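Local coordinates for protein aspartate aminotransferase (Rhodobacter sphaeroides, PDB 3NRA) that probably catalyses the pyridoxal phosphate-dependent transfer of an amino group from L-aspartate to 2-oxoglutarate, giving oxaloacetate and L-glutamate, at residues Y74-Y77 and I83-L86. Residues are numbered along the deposited sequence; the frame is centred on the assembly and turned at random.
Sequences YTEY and IRDL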
ATOM      1  N   TYR B  74       3.689   5.131  14.642  1.00 13.87           N
ATOM      2  CA  TYR B  74       3.657   6.283  13.740  1.00 15.11           C
ATOM      3  C   TYR B  74       5.082   6.716  13.320  1.00 15.35           C
ATOM      4  O   TYR B  74       5.999   6.811  14.156  1.00 17.99           O
ATOM      5  CB  TYR B  74       2.906   7.454  14.398  1.00 15.66           C
ATOM      6  CG  TYR B  74       1.409   7.220  14.502  1.00 14.75           C
ATOM      7  CD1 TYR B  74       0.861   6.511  15.573  1.00 17.06           C
ATOM      8  CD2 TYR B  74       0.548   7.704  13.533  1.00 15.48           C
ATOM      9  CE1 TYR B  74      -0.534   6.287  15.655  1.00 16.47           C
ATOM     10  CE2 TYR B  74      -0.801   7.503  13.605  1.00 15.39           C
ATOM     11  CZ  TYR B  74      -1.350   6.808  14.675  1.00 15.06           C
ATOM     12  OH  TYR B  74      -2.707   6.616  14.707  1.00 12.53           O
ATOM     13  N   THR B  75       5.271   6.912  12.025  1.00 15.19           N
ATOM     14  CA  THR B  75       6.573   7.323  11.450  1.00 14.79           C
ATOM     15  C   THR B  75       6.292   8.365  10.405  1.00 15.46           C
ATOM     16  O   THR B  75       5.126   8.529   9.981  1.00 14.25           O
ATOM     17  CB  THR B  75       7.291   6.152  10.708  1.00 14.54           C
ATOM     18  OG1 THR B  75       6.637   5.904   9.444  1.00 14.16           O
ATOM     19  CG2 THR B  75       7.319   4.859  11.554  1.00 13.10           C
ATOM     20  N   GLU B  76       7.352   9.040   9.952  1.00 16.19           N
ATOM     21  CA  GLU B  76       7.285   9.904   8.789  1.00 17.49           C
ATOM     22  C   GLU B  76       6.776   9.082   7.632  1.00 17.11           C
ATOM     23  O   GLU B  76       7.003   7.879   7.601  1.00 17.52           O
ATOM     24  CB  GLU B  76       8.685  10.477   8.477  1.00 18.64           C
ATOM     25  CG  GLU B  76       9.096  11.632   9.423  1.00 22.82           C
ATOM     26  CD  GLU B  76      10.516  12.165   9.192  1.00 29.63           C
ATOM     27  OE1 GLU B  76      11.038  12.068   8.046  1.00 32.20           O
ATOM     28  OE2 GLU B  76      11.099  12.740  10.167  1.00 33.93           O
ATOM     29  N   TYR B  77       6.087   9.707   6.687  1.00 16.85           N
ATOM     30  CA  TYR B  77       5.532   8.966   5.518  1.00 16.98           C
ATOM     31  C   TYR B  77       6.607   8.214   4.737  1.00 16.66           C
ATOM     32  O   TYR B  77       6.387   7.090   4.315  1.00 16.52           O
ATOM     33  CB  TYR B  77       4.768   9.896   4.548  1.00 16.75           C
ATOM     34  CG  TYR B  77       3.621  10.677   5.152  1.00 17.04           C
ATOM     35  CD1 TYR B  77       2.637  10.052   5.895  1.00 18.87           C
ATOM     36  CD2 TYR B  77       3.513  12.062   4.952  1.00 20.41           C
ATOM     37  CE1 TYR B  77       1.577  10.768   6.441  1.00 20.93           C
ATOM     38  CE2 TYR B  77       2.463  12.793   5.508  1.00 22.28           C
ATOM     39  CZ  TYR B  77       1.497  12.142   6.239  1.00 23.96           C
ATOM     40  OH  TYR B  77       0.457  12.860   6.803  1.00 26.04           O
ATOM     41  N   ILE B  83      15.653   4.186  11.288  1.00 14.54           N
ATOM     42  CA  ILE B  83      15.833   2.979  10.488  1.00 13.67           C
ATOM     43  C   ILE B  83      16.431   3.351   9.123  1.00 14.12           C
ATOM     44  O   ILE B  83      17.341   2.685   8.623  1.00 13.06           O
ATOM     45  CB  ILE B  83      14.496   2.175  10.371  1.00 13.56           C
ATOM     46  CG1 ILE B  83      14.074   1.686  11.768  1.00 13.96           C
ATOM     47  CG2 ILE B  83      14.657   0.958   9.443  1.00 10.97           C
ATOM     48  CD1 ILE B  83      12.695   1.140  11.836  1.00 15.48           C
ATOM     49  N   ARG B  84      15.983   4.454   8.553  1.00 14.62           N
ATOM     50  CA  ARG B  84      16.626   4.943   7.334  1.00 15.09           C
ATOM     51  C   ARG B  84      18.128   5.242   7.522  1.00 15.68           C
ATOM     52  O   ARG B  84      18.951   4.828   6.700  1.00 14.80           O
ATOM     53  CB  ARG B  84      15.906   6.156   6.801  1.00 15.22           C
ATOM     54  CG  ARG B  84      14.695   5.795   6.015  1.00 14.55           C
ATOM     55  CD  ARG B  84      14.121   6.983   5.352  1.00 16.86           C
ATOM     56  NE  ARG B  84      13.396   7.817   6.301  1.00 19.48           N
ATOM     57  CZ  ARG B  84      13.510   9.150   6.449  1.00 21.87           C
ATOM     58  NH1 ARG B  84      14.354   9.890   5.710  1.00 22.72           N
ATOM     59  NH2 ARG B  84      12.736   9.756   7.347  1.00 19.76           N
ATOM     60  N   ASP B  85      18.474   5.897   8.632  1.00 16.72           N
ATOM     61  CA  ASP B  85      19.865   6.144   8.980  1.00 17.74           C
ATOM     62  C   ASP B  85      20.695   4.859   9.189  1.00 18.08           C
ATOM     63  O   ASP B  85      21.867   4.835   8.859  1.00 17.51           O
ATOM     64  CB  ASP B  85      19.958   7.032  10.236  1.00 18.44           C
ATOM     65  CG  ASP B  85      19.550   8.485   9.973  1.00 20.07           C
ATOM     66  OD1 ASP B  85      19.524   8.917   8.784  1.00 21.21           O
ATOM     67  OD2 ASP B  85      19.275   9.200  10.967  1.00 19.55           O
ATOM     68  N   LEU B  86      20.091   3.827   9.765  1.00 18.98           N
ATOM     69  CA  LEU B  86      20.751   2.512   9.885  1.00 19.99           C
ATOM     70  C   LEU B  86      20.925   1.873   8.500  1.00 19.28           C
ATOM     71  O   LEU B  86      21.949   1.274   8.220  1.00 18.99           O
ATOM     72  CB  LEU B  86      19.952   1.544  10.761  1.00 20.45           C
ATOM     73  CG  LEU B  86      20.308   1.340  12.228  1.00 25.01           C
ATOM     74  CD1 LEU B  86      19.274   0.365  12.839  1.00 27.49           C
ATOM     75  CD2 LEU B  86      21.770   0.804  12.450  1.00 25.43           C
TER
HETATM   76  O   HOH W   1      13.765  12.958   6.750  1.00 22.92           O
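Glu76 reaches across from its loop and sets OE1 at the edge of the Arg84 guanidinium, near the plane of that group, 3.0 Å from NH2. This is a salt bridge, but its hydrogen bond is weak: the N-H...O angle is only 124°, and the carboxylate is turned 55° from the guanidinium plane, so one oxygen meets one nitrogen instead of the two groups pairing flat. The Glu76 chain, extended beyond CG, carries its carboxylate across to the guanidinium; Arg84 bends at chi3 (-76°), and the two side chains meet at about a right angle. Water 1 closes a small ring, donating to Glu76 OE1 at 3.1 Å and accepting from Arg84 NH1 at 3.3 Å. The pair ties the loop between helices 70-73 and 81-95 to the start of the second helix, in the fold type I architecture of this aminotransferase, at the periphery of the chain. Arg84 lies buried against Leu105 and Ile107 of strand 105-108, the outermost strand, within this chain, of the large mixed sheet; the backbone oxygens of Ala101 and Gly79 take NH1 and NH2, so the exposed Glu76 adds a further partner to a guanidinium already held in place. Within the loop, Thr75 OG1 donates to Glu76 O at 2.7 Å, from above the carbonyl plane. Just before it, Tyr74 stacks its ring on His46 of the second subunit.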